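Spindle assembly abnormal protein 6 (Caenorhabditis elegans, PDB 4G79) serves as a central scaffolding component of centrioles that ensures their ninefold symmetry, this chain being its globular N-terminal domain, which links coiled-coil homodimers into the inner ring. Local coordinates at residues L9-L14 with K37-E42; T105-I110 with C118-F123. All blocks are in the same frame, centred on the assembly; numbering follows the deposited sequence.

Contact 1. Residues L9-L14 with K37-E42; sequences LFDQTL and KLKISE
Phe-10 and Leu-38 form the packed side of this antiparallel pairing. The ring edge meets Leu-38 O, 3.5 Å from CD1 of Phe-10. CE1 also packs 3.9 Å from Leu-38 CD2, the two side chains crossing at about a right angle. A chi1 of -179° sets CG of Phe-10 beside the residue's own carbonyl carbon, and from there the ring reaches Leu-38, while CB rests 4.0 Å from CB of Ile-40. CD1 of Leu-14 touches Leu-38 CD2 as well. Helix 92-102 packs on Phe-10 through Ile-97, Leu-100 and Leu-101. The hairpin of strands 7-21 and 29-44 is interrupted here by a classic beta bulge, in which Leu-9 N (2.8 Å) and Phe-10 N (3.0 Å) both donate to Ile-40 O. The face bearing Asp-11, Thr-13, Lys-37 and Lys-39 is polar and more exposed. There Lys-37, bent at its last two torsions, turns NZ back to Asp-11 OD1 in a 2.9 Å salt bridge, met on the syn side but 35° out of the carboxylate plane. Were this lysine an alanine, the Asp-11 carboxylate would probably lose its salt-bridge partner and be freer to turn. Lys-39 runs extended alongside Asp-11, its NZ still 4.5 Å from OD2 of the aspartate, too long for a salt bridge.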
loop_
_atom_site.group_PDB
_atom_site.type_symbol
_atom_site.label_atom_id
_atom_site.label_comp_id
_atom_site.label_asym_id
_atom_site.label_seq_id
_atom_site.Cartn_x
_atom_site.Cartn_y
_atom_site.Cartn_z
ATOM N N LEU A 9 -11.954 20.187 -12.043
ATOM C CA LEU A 9 -10.652 20.248 -11.387
ATOM C C LEU A 9 -9.583 19.593 -12.220
ATOM O O LEU A 9 -8.427 19.978 -12.143
ATOM C CB LEU A 9 -10.689 19.590 -9.998
ATOM C CG LEU A 9 -11.688 20.147 -8.951
ATOM C CD1 LEU A 9 -11.692 19.251 -7.729
ATOM C CD2 LEU A 9 -11.325 21.563 -8.512
ATOM N N PHE A 10 -9.971 18.608 -13.040
ATOM C CA PHE A 10 -9.066 17.830 -13.864
ATOM C C PHE A 10 -9.851 17.222 -15.000
ATOM O O PHE A 10 -10.958 16.727 -14.786
ATOM C CB PHE A 10 -8.409 16.729 -12.996
ATOM C CG PHE A 10 -7.402 15.825 -13.691
ATOM C CD1 PHE A 10 -7.815 14.670 -14.342
ATOM C CD2 PHE A 10 -6.037 16.064 -13.584
ATOM C CE1 PHE A 10 -6.888 13.817 -14.961
ATOM C CE2 PHE A 10 -5.099 15.182 -14.159
ATOM C CZ PHE A 10 -5.535 14.066 -14.849
ATOM N N ASP A 11 -9.277 17.259 -16.208
ATOM C CA ASP A 11 -9.868 16.660 -17.408
ATOM C C ASP A 11 -8.750 16.284 -18.348
ATOM O O ASP A 11 -8.258 17.132 -19.083
ATOM C CB ASP A 11 -10.865 17.614 -18.083
ATOM C CG ASP A 11 -11.703 16.991 -19.188
ATOM O OD1 ASP A 11 -11.313 15.920 -19.701
ATOM O OD2 ASP A 11 -12.764 17.554 -19.509
ATOM N N GLN A 12 -8.306 15.027 -18.295
ATOM C CA GLN A 12 -7.225 14.587 -19.169
ATOM C C GLN A 12 -7.459 13.209 -19.710
ATOM O O GLN A 12 -8.066 12.382 -19.041
ATOM C CB GLN A 12 -5.886 14.558 -18.403
ATOM C CG GLN A 12 -5.459 15.874 -17.738
ATOM C CD GLN A 12 -4.867 16.872 -18.685
ATOM O OE1 GLN A 12 -4.394 16.534 -19.779
ATOM N NE2 GLN A 12 -4.852 18.129 -18.261
ATOM N N THR A 13 -6.900 12.938 -20.896
ATOM C CA THR A 13 -6.854 11.617 -21.468
ATOM C C THR A 13 -5.587 10.977 -20.915
ATOM O O THR A 13 -4.499 11.561 -21.006
ATOM C CB THR A 13 -6.892 11.670 -23.000
ATOM O OG1 THR A 13 -8.146 12.234 -23.402
ATOM C CG2 THR A 13 -6.721 10.293 -23.609
ATOM N N LEU A 14 -5.725 9.801 -20.319
ATOM C CA LEU A 14 -4.603 9.095 -19.737
ATOM C C LEU A 14 -4.541 7.697 -20.291
ATOM O O LEU A 14 -5.556 7.210 -20.790
ATOM C CB LEU A 14 -4.782 9.020 -18.201
ATOM C CG LEU A 14 -4.882 10.352 -17.416
ATOM C CD1 LEU A 14 -5.362 10.111 -15.993
ATOM C CD2 LEU A 14 -3.551 11.108 -17.438
ATOM N N LYS A 37 -10.581 8.865 -20.650
ATOM C CA LYS A 37 -10.700 10.261 -20.232
ATOM C C LYS A 37 -11.129 10.249 -18.776
ATOM O O LYS A 37 -12.149 9.652 -18.433
ATOM C CB LYS A 37 -11.666 11.082 -21.106
ATOM C CG LYS A 37 -11.830 12.546 -20.635
ATOM C CD LYS A 37 -12.505 13.432 -21.692
ATOM C CE LYS A 37 -11.565 13.948 -22.771
ATOM N NZ LYS A 37 -10.507 14.853 -22.231
ATOM N N LEU A 38 -10.334 10.897 -17.926
ATOM C CA LEU A 38 -10.636 11.007 -16.504
ATOM C C LEU A 38 -10.971 12.441 -16.194
ATOM O O LEU A 38 -10.210 13.346 -16.536
ATOM C CB LEU A 38 -9.450 10.544 -15.637
ATOM C CG LEU A 38 -9.573 10.840 -14.095
ATOM C CD1 LEU A 38 -10.772 10.094 -13.477
ATOM C CD2 LEU A 38 -8.293 10.490 -13.363
ATOM N N LYS A 39 -12.108 12.640 -15.551
ATOM C CA LYS A 39 -12.551 13.961 -15.091
ATOM C C LYS A 39 -12.735 13.922 -13.605
ATOM O O LYS A 39 -13.369 12.994 -13.084
ATOM C CB LYS A 39 -13.871 14.395 -15.750
ATOM C CG LYS A 39 -13.840 14.444 -17.267
ATOM C CD LYS A 39 -15.231 14.877 -17.797
ATOM C CE LYS A 39 -15.289 15.001 -19.294
ATOM N NZ LYS A 39 -16.675 15.297 -19.766
ATOM N N ILE A 40 -12.229 14.957 -12.926
ATOM C CA ILE A 40 -12.412 15.131 -11.473
ATOM C C ILE A 40 -13.019 16.498 -11.304
ATOM O O ILE A 40 -12.549 17.464 -11.917
ATOM C CB ILE A 40 -11.125 14.951 -10.626
ATOM C CG1 ILE A 40 -10.420 13.594 -10.939
ATOM C CG2 ILE A 40 -11.440 15.074 -9.110
ATOM C CD1 ILE A 40 -8.843 13.538 -10.365
ATOM N N SER A 41 -14.100 16.566 -10.534
ATOM C CA SER A 41 -14.771 17.841 -10.264
ATOM C C SER A 41 -15.268 17.897 -8.845
ATOM O O SER A 41 -15.290 16.876 -8.162
ATOM C CB SER A 41 -15.936 18.001 -11.247
ATOM O OG SER A 41 -16.876 16.947 -11.112
ATOM N N GLU A 42 -15.598 19.108 -8.354
ATOM C CA GLU A 42 -16.227 19.278 -7.064
ATOM C C GLU A 42 -17.604 19.851 -7.325
ATOM O O GLU A 42 -17.801 20.594 -8.301
ATOM C CB GLU A 42 -15.421 20.138 -6.068
ATOM C CG GLU A 42 -15.369 21.611 -6.399
ATOM C CD GLU A 42 -14.571 22.404 -5.394
ATOM O OE1 GLU A 42 -13.343 22.510 -5.591
ATOM O OE2 GLU A 42 -15.168 22.949 -4.436
#

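Contact 2. Residues T105-I110 with C118-F123; sequences TEINII and CSFELF
Cys-118 sets its CB 3.7 Å from CG2 of Ile-109. Ser-119 follows with a pair of backbone bonds to Ile-110, one of three hydrogen-bonded pairs in this antiparallel hairpin. Phe-120 turns to the apolar face, where CE2 of its ring meets CG2 of Ile-107 at 3.6 Å and CD2 comes near CG1 of Ile-109, both approaching obliquely. Glu-121 returns to the face of Asn-108 and Ile-110; its backbone N bonds Asn-108 O at 2.8 Å, and its OE1 lies 3.4 Å from the methyl CD1 of Ile-110. The carboxylate and the Asn-108 amide are turned 27° apart without a hydrogen bond, their OE1 and ND2 being 3.8 Å from each other. At Leu-122 a chi1 of -177° swings the side chain away from its own N, and CD1 lies 3.8 Å from Ile-107 CG1. Phe-123 ends the strand: Glu-106 O lies in its ring plane, 3.5 Å from CD1, and Asn-108 ND2 approaches CE1 obliquely at 3.6 Å. The hairpin is inserted between strand 7-21, bonded to Ile-107 and Ile-109, and strand 132-140, bonded to Cys-118 and Phe-120, while Ile-57 of strand 51-58 packs on Ile-109, Cys-118 and Phe-120.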
loop_
_atom_site.group_PDB
_atom_site.type_symbol
_atom_site.label_atom_id
_atom_site.label_comp_id
_atom_site.label_asym_id
_atom_site.label_seq_id
_atom_site.Cartn_x
_atom_site.Cartn_y
_atom_site.Cartn_z
ATOM N N THR A 105 2.700 7.707 -12.926
ATOM C CA THR A 105 1.721 6.816 -12.309
ATOM C C THR A 105 1.196 5.732 -13.257
ATOM O O THR A 105 1.398 5.812 -14.468
ATOM C CB THR A 105 0.536 7.622 -11.754
ATOM O OG1 THR A 105 -0.223 6.745 -10.962
ATOM C CG2 THR A 105 -0.385 8.184 -12.824
ATOM N N GLU A 106 0.465 4.747 -12.683
ATOM C CA GLU A 106 -0.146 3.634 -13.408
ATOM C C GLU A 106 -1.591 3.483 -12.967
ATOM O O GLU A 106 -1.870 3.476 -11.764
ATOM C CB GLU A 106 0.612 2.309 -13.185
ATOM C CG GLU A 106 2.118 2.367 -13.402
ATOM C CD GLU A 106 2.885 2.661 -12.127
ATOM O OE1 GLU A 106 2.794 1.846 -11.183
ATOM O OE2 GLU A 106 3.531 3.730 -12.048
ATOM N N ILE A 107 -2.507 3.365 -13.938
ATOM C CA ILE A 107 -3.925 3.174 -13.643
ATOM C C ILE A 107 -4.385 1.803 -14.098
ATOM O O ILE A 107 -4.150 1.408 -15.257
ATOM C CB ILE A 107 -4.792 4.300 -14.293
ATOM C CG1 ILE A 107 -4.519 5.685 -13.639
ATOM C CG2 ILE A 107 -6.315 3.981 -14.201
ATOM C CD1 ILE A 107 -5.035 6.828 -14.482
ATOM N N ASN A 108 -5.111 1.103 -13.230
ATOM C CA ASN A 108 -5.798 -0.134 -13.636
ATOM C C ASN A 108 -7.268 0.086 -13.519
ATOM O O ASN A 108 -7.727 0.649 -12.514
ATOM C CB ASN A 108 -5.457 -1.367 -12.794
ATOM C CG ASN A 108 -4.100 -1.962 -12.968
ATOM O OD1 ASN A 108 -3.367 -1.652 -13.903
ATOM N ND2 ASN A 108 -3.740 -2.828 -12.034
ATOM N N ILE A 109 -8.014 -0.378 -14.515
ATOM C CA ILE A 109 -9.480 -0.337 -14.487
ATOM C C ILE A 109 -9.926 -1.786 -14.646
ATOM O O ILE A 109 -9.523 -2.454 -15.606
ATOM C CB ILE A 109 -10.083 0.622 -15.552
ATOM C CG1 ILE A 109 -9.667 2.093 -15.287
ATOM C CG2 ILE A 109 -11.609 0.489 -15.608
ATOM C CD1 ILE A 109 -9.602 2.927 -16.579
ATOM N N ILE A 110 -10.631 -2.308 -13.646
ATOM C CA ILE A 110 -11.087 -3.687 -13.681
ATOM C C ILE A 110 -12.568 -3.597 -13.957
ATOM O O ILE A 110 -13.319 -3.112 -13.119
ATOM C CB ILE A 110 -10.726 -4.463 -12.389
ATOM C CG1 ILE A 110 -9.197 -4.456 -12.138
ATOM C CG2 ILE A 110 -11.270 -5.889 -12.411
ATOM C CD1 ILE A 110 -8.850 -3.810 -10.940
ATOM N N CYS A 118 -16.812 -0.576 -12.538
ATOM C CA CYS A 118 -15.409 -0.840 -12.680
ATOM C C CYS A 118 -14.722 -0.370 -11.424
ATOM O O CYS A 118 -15.254 0.474 -10.702
ATOM C CB CYS A 118 -14.840 -0.160 -13.920
ATOM S SG CYS A 118 -14.722 1.636 -13.785
ATOM N N SER A 119 -13.542 -0.914 -11.166
ATOM C CA SER A 119 -12.704 -0.472 -10.072
ATOM C C SER A 119 -11.610 0.343 -10.700
ATOM O O SER A 119 -10.986 -0.120 -11.643
ATOM C CB SER A 119 -12.158 -1.662 -9.294
ATOM O OG SER A 119 -11.225 -1.245 -8.311
ATOM N N PHE A 120 -11.468 1.600 -10.288
ATOM C CA PHE A 120 -10.428 2.482 -10.774
ATOM C C PHE A 120 -9.320 2.395 -9.713
ATOM O O PHE A 120 -9.577 2.705 -8.543
ATOM C CB PHE A 120 -10.983 3.919 -10.945
ATOM C CG PHE A 120 -9.953 4.978 -11.281
ATOM C CD1 PHE A 120 -9.253 5.634 -10.278
ATOM C CD2 PHE A 120 -9.685 5.319 -12.607
ATOM C CE1 PHE A 120 -8.306 6.619 -10.592
ATOM C CE2 PHE A 120 -8.766 6.320 -12.915
ATOM C CZ PHE A 120 -8.071 6.949 -11.909
ATOM N N GLU A 121 -8.127 1.999 -10.105
ATOM C CA GLU A 121 -7.013 1.852 -9.170
ATOM C C GLU A 121 -5.862 2.709 -9.600
ATOM O O GLU A 121 -5.446 2.621 -10.752
ATOM C CB GLU A 121 -6.567 0.386 -9.113
ATOM C CG GLU A 121 -7.664 -0.623 -8.795
ATOM C CD GLU A 121 -7.148 -2.004 -8.428
ATOM O OE1 GLU A 121 -6.273 -2.534 -9.151
ATOM O OE2 GLU A 121 -7.635 -2.567 -7.423
ATOM N N LEU A 122 -5.375 3.565 -8.699
ATOM C CA LEU A 122 -4.243 4.448 -8.970
ATOM C C LEU A 122 -3.014 3.930 -8.228
ATOM O O LEU A 122 -3.117 3.649 -7.041
ATOM C CB LEU A 122 -4.581 5.900 -8.544
ATOM C CG LEU A 122 -3.494 6.945 -8.849
ATOM C CD1 LEU A 122 -3.182 6.994 -10.345
ATOM C CD2 LEU A 122 -3.956 8.307 -8.383
ATOM N N PHE A 123 -1.851 3.854 -8.911
ATOM C CA PHE A 123 -0.605 3.355 -8.323
ATOM C C PHE A 123 0.503 4.285 -8.545
ATOM O O PHE A 123 0.452 5.063 -9.480
ATOM C CB PHE A 123 -0.185 2.001 -8.952
ATOM C CG PHE A 123 -1.163 0.865 -8.797
ATOM C CD1 PHE A 123 -2.250 0.736 -9.666
ATOM C CD2 PHE A 123 -0.970 -0.113 -7.828
ATOM C CE1 PHE A 123 -3.134 -0.335 -9.547
ATOM C CE2 PHE A 123 -1.867 -1.178 -7.697
ATOM C CZ PHE A 123 -2.932 -1.288 -8.570
#

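In the fold
Both contacts are antiparallel hairpins of one mixed sheet in the SAS-6 N-terminal domain, and strand 7-21 of contact 1 is also the sheet neighbour of strand 106-111 in contact 2. Their apolar faces meet directly: Leu-14 CD1 packs 3.6 Å from Ile-107 CD1, and Leu-38 CD2 lies 3.8 Å from Phe-120 CZ. In each, the more buried residues gather mainly on the face turned to the other contact. Contact 2 buries more of its residues and has none fully exposed; its second face mixes an aromatic ring with amide and carboxylate groups. Contact 1 instead carries a salt bridge on its outer face, and its regular ladder is broken by a bulge.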